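Local coordinates for protein particle-associated lyase (Acinetobacter bacteriophage AP22, PDB 4Y9V) that probably cleaves the capsular polysaccharide of Acinetobacter baumannii by lyase action, as the trimeric tailspike with which the phage meets its host, at residues 485-497 with 511-523. Numbering follows the deposited sequence.
Sequences PIGYIIVDDVVNT and STLATNVKTRQML
In M522, CG lies anti to the backbone N (chi1 -172°) and the chain bends only at chi3, 68°, which brings the thioether against the backbone of V494: V494 N donates a weak hydrogen bond to M522 SD at 3.6 Å, while M522 CE reaches V494 CG2 at 4.0 Å. R520 is extended from CG to NE and runs alongside I490, both pointing the same way, with R520 CB 4.0 Å from I490 CG1. Strands 488-491 and 518-523, from which I490 and R520 project to the same face, run parallel. Bonds alternate across the pair: K518 O accepts from I489 N in the carbonyl plane, I489 O from R520 N, and R520 O from V491 N at 2.9 Å and 169°, the straightest of the strand bonds. Upstream, I486 CD1 packs on S511 CB and T512 CG2, while I486 CG2 meets V517 CG1 at 3.8 Å. Such parallel pairing between strands of successive coils is characteristic of the pectin lyase-like beta-helix. T458 OG1 holds D492 OD1, and alternative water positions probably bridge D492 OD2 to R520 NH1. R520 NH2 hydrogen-bonds I625 O of its own chain and V494 O of a neighbouring subunit. With its aliphatic part packed on I490, R520 thus spans the intrachain contact and the subunit interface.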
loop_
_atom_site.group_PDB
_atom_site.type_symbol
_atom_site.label_atom_id
_atom_site.label_comp_id
_atom_site.label_asym_id
_atom_site.label_seq_id
_atom_site.Cartn_x
_atom_site.Cartn_y
_atom_site.Cartn_z
ATOM N N PRO A 485 30.379 11.465 7.399
ATOM C CA PRO A 485 30.462 10.892 6.042
ATOM C C PRO A 485 29.094 10.813 5.429
ATOM O O PRO A 485 28.134 10.365 6.069
ATOM C CB PRO A 485 31.045 9.495 6.293
ATOM C CG PRO A 485 31.752 9.579 7.635
ATOM C CD PRO A 485 30.837 10.493 8.430
ATOM N N ILE A 486 28.990 11.217 4.144
ATOM C CA ILE A 486 27.769 11.187 3.370
ATOM C C ILE A 486 28.072 10.445 2.098
ATOM O O ILE A 486 29.036 10.790 1.392
ATOM C CB ILE A 486 27.242 12.615 3.084
ATOM C CG1 ILE A 486 26.852 13.322 4.392
ATOM C CG2 ILE A 486 26.131 12.604 2.063
ATOM C CD1 ILE A 486 26.709 14.806 4.236
ATOM N N GLY A 487 27.241 9.464 1.741
ATOM C CA GLY A 487 27.381 8.793 0.468
ATOM C C GLY A 487 26.786 9.632 -0.645
ATOM O O GLY A 487 27.454 10.160 -1.523
ATOM N N TYR A 488 25.460 9.795 -0.559
ATOM C CA TYR A 488 24.761 10.626 -1.514
ATOM C C TYR A 488 23.607 11.350 -0.849
ATOM O O TYR A 488 23.002 10.893 0.118
ATOM C CB TYR A 488 24.229 9.802 -2.721
ATOM C CG TYR A 488 23.269 8.704 -2.364
ATOM C CD1 TYR A 488 23.717 7.438 -1.980
ATOM C CD2 TYR A 488 21.909 8.910 -2.388
ATOM C CE1 TYR A 488 22.868 6.435 -1.633
ATOM C CE2 TYR A 488 21.014 7.887 -2.067
ATOM C CZ TYR A 488 21.502 6.661 -1.696
ATOM O OH TYR A 488 20.657 5.626 -1.367
ATOM N N ILE A 489 23.299 12.521 -1.441
ATOM C CA ILE A 489 22.063 13.236 -1.149
ATOM C C ILE A 489 21.399 13.549 -2.490
ATOM O O ILE A 489 21.993 14.193 -3.349
ATOM C CB ILE A 489 22.241 14.496 -0.302
ATOM C CG1 ILE A 489 22.868 14.160 1.061
ATOM C CG2 ILE A 489 20.904 15.222 -0.161
ATOM C CD1 ILE A 489 23.254 15.358 1.891
ATOM N N ILE A 490 20.166 13.055 -2.649
ATOM C CA ILE A 490 19.356 13.331 -3.820
ATOM C C ILE A 490 18.142 14.137 -3.372
ATOM O O ILE A 490 17.428 13.710 -2.469
ATOM C CB ILE A 490 18.900 12.006 -4.475
ATOM C CG1 ILE A 490 20.107 11.249 -5.021
ATOM C CG2 ILE A 490 17.831 12.242 -5.519
ATOM C CD1 ILE A 490 19.770 9.818 -5.454
ATOM N N VAL A 491 17.945 15.308 -3.976
ATOM C CA VAL A 491 16.738 16.129 -3.781
ATOM C C VAL A 491 16.344 16.548 -5.185
ATOM O O VAL A 491 16.741 17.615 -5.659
ATOM C CB VAL A 491 16.949 17.305 -2.842
ATOM C CG1 VAL A 491 15.628 18.044 -2.630
ATOM C CG2 VAL A 491 17.546 16.874 -1.497
ATOM N N ASP A 492 15.602 15.664 -5.887
ATOM C CA ASP A 492 15.471 15.779 -7.343
ATOM C C ASP A 492 14.051 16.098 -7.837
ATOM O O ASP A 492 13.930 16.433 -9.022
ATOM C CB ASP A 492 16.005 14.555 -8.048
ATOM C CG ASP A 492 15.228 13.292 -7.762
ATOM O OD1 ASP A 492 14.380 13.292 -6.886
ATOM O OD2 ASP A 492 15.517 12.266 -8.461
ATOM N N ASP A 493 13.045 16.010 -7.000
ATOM C CA ASP A 493 11.656 16.147 -7.447
ATOM C C ASP A 493 10.807 16.521 -6.225
ATOM O O ASP A 493 10.216 15.673 -5.579
ATOM C CB ASP A 493 11.150 14.890 -8.105
ATOM C CG ASP A 493 9.752 14.999 -8.675
ATOM O OD1 ASP A 493 9.147 16.119 -8.669
ATOM O OD2 ASP A 493 9.248 13.924 -9.138
ATOM N N VAL A 494 10.820 17.822 -5.932
ATOM C CA VAL A 494 10.096 18.419 -4.828
ATOM C C VAL A 494 9.360 19.642 -5.388
ATOM O O VAL A 494 9.784 20.199 -6.404
ATOM C CB VAL A 494 11.031 18.843 -3.667
ATOM C CG1 VAL A 494 11.824 17.649 -3.154
ATOM C CG2 VAL A 494 11.959 19.990 -4.045
ATOM N N VAL A 495 8.310 20.060 -4.669
ATOM C CA VAL A 495 7.469 21.177 -5.063
ATOM C C VAL A 495 7.266 22.104 -3.865
ATOM O O VAL A 495 6.633 21.724 -2.888
ATOM C CB VAL A 495 6.109 20.680 -5.625
ATOM C CG1 VAL A 495 5.325 21.869 -6.176
ATOM C CG2 VAL A 495 6.276 19.572 -6.665
ATOM N N ASN A 496 7.788 23.341 -3.885
ATOM C CA ASN A 496 7.354 24.378 -2.942
ATOM C C ASN A 496 6.234 25.155 -3.645
ATOM O O ASN A 496 6.464 25.813 -4.659
ATOM C CB ASN A 496 8.482 25.317 -2.551
ATOM C CG ASN A 496 9.335 24.703 -1.466
ATOM O OD1 ASN A 496 8.887 24.865 -0.233
ATOM N ND2 ASN A 496 10.359 24.053 -1.729
ATOM N N THR A 497 5.020 25.065 -3.107
ATOM C CA THR A 497 3.875 25.660 -3.767
ATOM C C THR A 497 3.799 27.179 -3.617
ATOM O O THR A 497 3.066 27.807 -4.393
ATOM C CB THR A 497 2.576 24.984 -3.326
ATOM O OG1 THR A 497 2.374 25.347 -1.955
ATOM C CG2 THR A 497 2.618 23.489 -3.539
ATOM N N SER A 511 30.161 19.089 5.895
ATOM C CA SER A 511 29.893 17.693 5.541
ATOM C C SER A 511 29.201 17.556 4.199
ATOM O O SER A 511 29.508 16.609 3.452
ATOM C CB SER A 511 29.053 17.005 6.637
ATOM O OG SER A 511 29.800 16.911 7.852
ATOM N N THR A 512 28.262 18.433 3.857
ATOM C CA THR A 512 27.569 18.306 2.588
ATOM C C THR A 512 28.445 18.727 1.391
ATOM O O THR A 512 28.086 18.383 0.250
ATOM C CB THR A 512 26.235 19.059 2.565
ATOM O OG1 THR A 512 26.513 20.436 2.821
ATOM C CG2 THR A 512 25.243 18.502 3.564
ATOM N N LEU A 513 29.556 19.425 1.637
ATOM C CA LEU A 513 30.459 19.877 0.590
ATOM C C LEU A 513 31.740 19.056 0.534
ATOM O O LEU A 513 32.646 19.366 -0.277
ATOM C CB LEU A 513 30.769 21.353 0.800
ATOM C CG LEU A 513 29.588 22.316 0.661
ATOM C CD1 LEU A 513 29.982 23.706 1.059
ATOM C CD2 LEU A 513 29.042 22.239 -0.741
ATOM N N ALA A 514 31.891 18.036 1.344
ATOM C CA ALA A 514 33.143 17.282 1.368
ATOM C C ALA A 514 33.382 16.584 0.057
ATOM O O ALA A 514 32.459 16.257 -0.682
ATOM C CB ALA A 514 33.109 16.292 2.552
ATOM N N THR A 515 34.670 16.363 -0.202
ATOM C CA THR A 515 35.152 15.873 -1.491
ATOM C C THR A 515 34.392 14.707 -2.060
ATOM O O THR A 515 33.963 14.626 -3.219
ATOM C CB THR A 515 36.650 15.532 -1.381
ATOM O OG1 THR A 515 37.374 16.633 -0.912
ATOM C CG2 THR A 515 37.146 15.316 -2.805
ATOM N N ASN A 516 34.186 13.700 -1.205
ATOM C CA ASN A 516 33.599 12.511 -1.860
ATOM C C ASN A 516 32.091 12.445 -1.955
ATOM O O ASN A 516 31.578 11.441 -2.429
ATOM C CB ASN A 516 34.193 11.296 -1.150
ATOM C CG ASN A 516 35.687 11.192 -1.499
ATOM O OD1 ASN A 516 36.146 11.292 -2.664
ATOM N ND2 ASN A 516 36.410 10.960 -0.408
ATOM N N VAL A 517 31.407 13.477 -1.504
ATOM C CA VAL A 517 29.949 13.484 -1.457
ATOM C C VAL A 517 29.382 13.658 -2.848
ATOM O O VAL A 517 29.852 14.516 -3.597
ATOM C CB VAL A 517 29.459 14.623 -0.546
ATOM C CG1 VAL A 517 27.949 14.726 -0.558
ATOM C CG2 VAL A 517 29.987 14.417 0.871
ATOM N N LYS A 518 28.372 12.869 -3.198
ATOM C CA LYS A 518 27.735 12.967 -4.507
ATOM C C LYS A 518 26.271 13.327 -4.322
ATOM O O LYS A 518 25.583 12.785 -3.464
ATOM C CB LYS A 518 27.941 11.673 -5.266
ATOM C CG LYS A 518 29.438 11.438 -5.561
ATOM C CD LYS A 518 29.759 10.093 -6.155
ATOM C CE LYS A 518 31.209 10.094 -6.607
ATOM N NZ LYS A 518 32.193 10.347 -5.499
ATOM N N THR A 519 25.787 14.219 -5.184
ATOM C CA THR A 519 24.421 14.697 -5.083
ATOM C C THR A 519 23.725 14.682 -6.417
ATOM O O THR A 519 24.325 14.750 -7.473
ATOM C CB THR A 519 24.353 16.106 -4.465
ATOM O OG1 THR A 519 24.772 17.081 -5.389
ATOM C CG2 THR A 519 25.092 16.183 -3.146
ATOM N N ARG A 520 22.374 14.636 -6.344
ATOM C CA ARG A 520 21.510 15.028 -7.439
ATOM C C ARG A 520 20.624 16.119 -6.894
ATOM O O ARG A 520 20.004 15.947 -5.842
ATOM C CB ARG A 520 20.670 13.884 -7.980
ATOM C CG ARG A 520 21.393 12.757 -8.620
ATOM C CD ARG A 520 20.474 11.650 -9.069
ATOM N NE ARG A 520 21.212 10.578 -9.690
ATOM C CZ ARG A 520 20.709 9.414 -10.111
ATOM N NH1 ARG A 520 19.457 9.209 -9.988
ATOM N NH2 ARG A 520 21.500 8.483 -10.598
ATOM N N GLN A 521 20.595 17.270 -7.566
ATOM C CA GLN A 521 19.825 18.415 -7.128
ATOM C C GLN A 521 18.956 18.876 -8.288
ATOM O O GLN A 521 19.430 19.049 -9.410
ATOM C CB GLN A 521 20.749 19.538 -6.615
ATOM C CG GLN A 521 21.649 19.041 -5.488
ATOM C CD GLN A 521 22.532 20.097 -4.861
ATOM O OE1 GLN A 521 22.074 21.197 -4.526
ATOM N NE2 GLN A 521 23.791 19.757 -4.673
ATOM N N MET A 522 17.674 19.060 -7.976
ATOM C CA MET A 522 16.599 19.278 -8.940
ATOM C C MET A 522 16.963 20.315 -9.993
ATOM O O MET A 522 17.421 21.413 -9.683
ATOM C CB MET A 522 15.324 19.722 -8.194
ATOM C CG MET A 522 14.113 19.784 -9.116
ATOM S SD MET A 522 12.543 19.957 -8.240
ATOM C CE MET A 522 12.720 21.615 -7.564
ATOM N N LEU A 523 16.676 19.954 -11.236
ATOM C CA LEU A 523 16.872 20.877 -12.346
ATOM C C LEU A 523 15.871 22.018 -12.261
ATOM O O LEU A 523 14.756 21.904 -11.770
ATOM C CB LEU A 523 16.828 20.184 -13.722
ATOM C CG LEU A 523 18.107 19.427 -14.251
ATOM C CD1 LEU A 523 19.216 20.214 -14.979
ATOM C CD2 LEU A 523 18.758 18.578 -13.137
HETATM O O HOH W 1 30.034 9.383 -1.819
HETATM O O HOH W 2 15.843 16.938 -11.179
HETATM O O HOH W 3 17.272 10.710 -10.038
HETATM O O HOH W 4 17.051 11.373 -10.350
#